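Local atomic coordinates of 3-hydroxyacyl-thioester dehydratase Z (Mycobacterium tuberculosis, PDB entry 2C2I), a protein that probably catalyses the reversible hydration of trans-2-enoyl-CoA thioesters to (3R)-3-hydroxyacyl-CoA, acting as a homodimer of hotdog-fold subunits. Residues L118-T130 with K138-V150. Numbering follows the deposited sequence.
Sequences LGNGTVQATVSTT and KPACVAESIVRYV
Gln124 and Arg148 meet as a non-hydrogen-bonded pair of the antiparallel hairpin formed by strands 122-130 and 141-149, part of the curved sheet of the hotdog fold. Arg148 grips one atom side-on: NE and NH2 each lie 2.8 Å from Gln124 OE1. The NE bond runs nearly along the C=O axis, whereas NH2 approaches on a lone pair in the carbonyl plane. Amide and guanidinium are nearly coplanar, 26° apart; the arginine chain bends at chi3 (-49°), which helps turn its NE edge to the glutamine. Leu118 CD1 covers one guanidinium face, 3.4 Å from Arg148 NE, and Thr122 CG2 packs on Arg148 CG. Tyr89 makes a cation-pi contact with Arg148 and also touches Gln124; by similarity, all three help bind substrate across the dimer. Farther along this face, Thr126 CG2 rests on Glu144 CG at 3.6 Å, while Glu144 OE2 bonds to Asn92.

Four hydrogen-bonded pairs, from Val123-Tyr149 to Thr129-Ala143, define the other face. Tyr149 sends its ring back along the hairpin, CG anti to its own carbonyl carbon (chi1 -65°), with Ala125 CB at the ring edge, 3.9 Å from CE2, and Val147 CG1 over one face. Helix 70-75 packs against the Val127, Thr129, Ala143 and Ser145 side chains. Among them, a water bridges the strands, bonded to Thr129 OG1 and Ser145 OG; Ser110 and Gln74 also bond to Thr129 OG1. The same water donates to Val127 O at 2.9 Å, so that this carbonyl accepts twice, the other bond coming from Ser145 N at 2.8 Å.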
# COMPACT_ATOMS: atom_id res chain seq x y z
N LEU A 118 12.13 8.54 -18.96
CA LEU A 118 12.49 9.65 -18.07
C LEU A 118 13.89 10.16 -18.36
O LEU A 118 14.27 11.21 -17.84
CB LEU A 118 12.37 9.24 -16.60
CG LEU A 118 10.96 8.90 -16.10
CD1 LEU A 118 11.01 8.71 -14.60
CD2 LEU A 118 9.96 9.97 -16.47
N GLY A 119 14.60 9.42 -19.20
CA GLY A 119 16.01 9.65 -19.47
C GLY A 119 16.87 8.61 -18.75
O GLY A 119 16.51 8.14 -17.67
N ASN A 120 18.10 8.28 -19.33
CA ASN A 120 19.22 7.57 -18.66
C ASN A 120 19.12 6.04 -18.62
O ASN A 120 19.76 5.39 -17.79
CB ASN A 120 19.48 8.08 -17.22
CG ASN A 120 19.10 9.55 -17.01
OD1 ASN A 120 18.94 9.99 -15.86
ND2 ASN A 120 18.96 10.31 -18.09
N GLY A 121 18.04 5.41 -19.46
CA GLY A 121 17.64 4.01 -19.31
C GLY A 121 16.56 3.81 -18.26
O GLY A 121 16.06 2.68 -18.08
N THR A 122 16.21 4.90 -17.56
CA THR A 122 15.12 4.93 -16.57
C THR A 122 13.76 5.23 -17.22
O THR A 122 13.55 6.29 -17.83
CB THR A 122 15.40 5.99 -15.48
OG1 THR A 122 16.51 5.55 -14.67
CG2 THR A 122 14.17 6.23 -14.58
N VAL A 123 12.85 4.27 -17.09
CA VAL A 123 11.51 4.43 -17.65
C VAL A 123 10.46 4.18 -16.56
O VAL A 123 10.74 3.51 -15.58
CB VAL A 123 11.25 3.55 -18.88
CG1 VAL A 123 12.38 3.71 -19.92
CG2 VAL A 123 11.08 2.09 -18.50
N GLN A 124 9.28 4.75 -16.74
CA GLN A 124 8.21 4.63 -15.77
C GLN A 124 7.03 3.97 -16.46
O GLN A 124 6.52 4.51 -17.43
CB GLN A 124 7.81 6.05 -15.38
CG GLN A 124 6.95 6.16 -14.19
CD GLN A 124 7.31 7.43 -13.43
OE1 GLN A 124 8.26 7.45 -12.64
NE2 GLN A 124 6.57 8.49 -13.69
N ALA A 125 6.61 2.83 -15.93
CA ALA A 125 5.50 2.07 -16.50
C ALA A 125 4.25 2.26 -15.64
O ALA A 125 4.30 2.09 -14.43
CB ALA A 125 5.86 0.62 -16.56
N THR A 126 3.13 2.58 -16.28
CA THR A 126 1.85 2.64 -15.61
C THR A 126 1.14 1.32 -15.91
O THR A 126 0.98 0.94 -17.07
CB THR A 126 1.07 3.86 -16.05
OG1 THR A 126 1.84 5.04 -15.74
CG2 THR A 126 -0.31 3.95 -15.35
N VAL A 127 0.71 0.64 -14.85
CA VAL A 127 0.21 -0.74 -14.94
C VAL A 127 -1.19 -0.80 -14.32
O VAL A 127 -1.42 -0.22 -13.26
CB VAL A 127 1.15 -1.72 -14.21
CG1 VAL A 127 0.61 -3.16 -14.29
CG2 VAL A 127 2.61 -1.67 -14.78
N SER A 128 -2.11 -1.50 -14.98
CA SER A 128 -3.43 -1.80 -14.41
C SER A 128 -3.45 -3.23 -13.90
O SER A 128 -3.01 -4.13 -14.61
CB SER A 128 -4.51 -1.64 -15.48
OG SER A 128 -4.22 -2.47 -16.60
N THR A 129 -3.95 -3.45 -12.68
CA THR A 129 -3.98 -4.80 -12.12
C THR A 129 -5.35 -5.04 -11.51
O THR A 129 -5.95 -4.14 -10.91
CB THR A 129 -2.87 -5.05 -11.05
OG1 THR A 129 -1.56 -4.77 -11.61
CG2 THR A 129 -2.86 -6.49 -10.57
N THR A 130 -5.85 -6.26 -11.69
CA THR A 130 -7.00 -6.71 -10.98
C THR A 130 -6.55 -7.91 -10.20
O THR A 130 -5.94 -8.81 -10.77
CB THR A 130 -8.16 -7.04 -11.94
OG1 THR A 130 -8.67 -5.80 -12.45
CG2 THR A 130 -9.29 -7.77 -11.20
N LYS A 138 -16.51 -10.51 -6.74
CA LYS A 138 -15.90 -9.17 -6.77
C LYS A 138 -14.38 -9.28 -6.61
O LYS A 138 -13.91 -10.14 -5.88
CB LYS A 138 -16.49 -8.26 -5.67
CG LYS A 138 -17.96 -7.86 -5.87
CD LYS A 138 -18.45 -6.98 -4.71
CE LYS A 138 -19.94 -6.68 -4.78
NZ LYS A 138 -20.73 -7.96 -4.84
N PRO A 139 -13.60 -8.40 -7.30
CA PRO A 139 -12.14 -8.46 -7.12
C PRO A 139 -11.74 -8.04 -5.71
O PRO A 139 -12.48 -7.33 -5.03
CB PRO A 139 -11.60 -7.41 -8.12
CG PRO A 139 -12.77 -6.72 -8.72
CD PRO A 139 -14.04 -7.38 -8.28
N ALA A 140 -10.56 -8.49 -5.28
CA ALA A 140 -10.00 -8.07 -4.01
C ALA A 140 -9.39 -6.69 -4.16
O ALA A 140 -9.39 -5.90 -3.21
CB ALA A 140 -8.97 -9.05 -3.53
N CYS A 141 -8.89 -6.39 -5.35
CA CYS A 141 -8.18 -5.13 -5.53
C CYS A 141 -8.16 -4.79 -7.01
O CYS A 141 -7.92 -5.66 -7.84
CB CYS A 141 -6.75 -5.28 -5.01
SG CYS A 141 -5.77 -3.75 -5.13
N VAL A 142 -8.44 -3.52 -7.33
CA VAL A 142 -8.28 -2.99 -8.68
C VAL A 142 -7.38 -1.77 -8.50
O VAL A 142 -7.73 -0.83 -7.79
CB VAL A 142 -9.61 -2.56 -9.33
CG1 VAL A 142 -9.37 -2.09 -10.78
CG2 VAL A 142 -10.66 -3.69 -9.30
N ALA A 143 -6.22 -1.78 -9.16
CA ALA A 143 -5.21 -0.74 -8.93
C ALA A 143 -4.60 -0.28 -10.24
O ALA A 143 -4.39 -1.08 -11.13
CB ALA A 143 -4.09 -1.27 -8.04
N GLU A 144 -4.33 1.01 -10.33
CA GLU A 144 -3.43 1.48 -11.38
C GLU A 144 -2.18 2.03 -10.68
O GLU A 144 -2.29 2.95 -9.86
CB GLU A 144 -4.11 2.56 -12.21
CG GLU A 144 -3.24 3.01 -13.39
CD GLU A 144 -3.99 3.99 -14.25
OE1 GLU A 144 -4.99 3.57 -14.86
OE2 GLU A 144 -3.63 5.17 -14.29
N SER A 145 -1.03 1.43 -10.99
CA SER A 145 0.22 1.68 -10.25
C SER A 145 1.30 2.18 -11.22
O SER A 145 1.16 2.05 -12.43
CB SER A 145 0.71 0.42 -9.54
OG SER A 145 1.01 -0.63 -10.45
N ILE A 146 2.36 2.76 -10.66
CA ILE A 146 3.43 3.31 -11.46
C ILE A 146 4.73 2.74 -10.91
O ILE A 146 5.03 2.86 -9.71
CB ILE A 146 3.44 4.85 -11.46
CG1 ILE A 146 2.04 5.38 -11.85
CG2 ILE A 146 4.50 5.37 -12.42
CD1 ILE A 146 1.78 6.85 -11.53
N VAL A 147 5.48 2.12 -11.81
CA VAL A 147 6.74 1.49 -11.47
C VAL A 147 7.83 2.16 -12.28
O VAL A 147 7.72 2.21 -13.51
CB VAL A 147 6.72 -0.02 -11.81
CG1 VAL A 147 8.05 -0.68 -11.48
CG2 VAL A 147 5.54 -0.74 -11.08
N ARG A 148 8.88 2.61 -11.60
CA ARG A 148 10.04 3.22 -12.25
C ARG A 148 11.18 2.21 -12.30
O ARG A 148 11.60 1.71 -11.26
CB ARG A 148 10.46 4.50 -11.52
CG ARG A 148 11.73 5.12 -12.02
CD ARG A 148 12.00 6.51 -11.42
NE ARG A 148 10.84 7.41 -11.48
CZ ARG A 148 10.88 8.71 -11.20
NH1 ARG A 148 12.02 9.28 -10.81
NH2 ARG A 148 9.78 9.44 -11.29
N TYR A 149 11.63 1.88 -13.51
CA TYR A 149 12.75 0.97 -13.75
C TYR A 149 14.00 1.80 -13.96
O TYR A 149 14.06 2.59 -14.89
CB TYR A 149 12.46 0.11 -14.98
CG TYR A 149 11.29 -0.81 -14.82
CD1 TYR A 149 11.41 -2.00 -14.10
CD2 TYR A 149 10.04 -0.51 -15.39
CE1 TYR A 149 10.34 -2.85 -13.94
CE2 TYR A 149 8.96 -1.38 -15.23
CZ TYR A 149 9.13 -2.54 -14.51
OH TYR A 149 8.07 -3.41 -14.34
N VAL A 150 14.99 1.61 -13.08
CA VAL A 150 16.17 2.49 -12.96
C VAL A 150 17.46 1.74 -13.32
O VAL A 150 17.60 0.55 -13.02
CB VAL A 150 16.31 3.05 -11.52
CG1 VAL A 150 17.66 3.77 -11.31
CG2 VAL A 150 15.16 3.99 -11.18
O HOH W 1 -1.29 -2.14 -11.11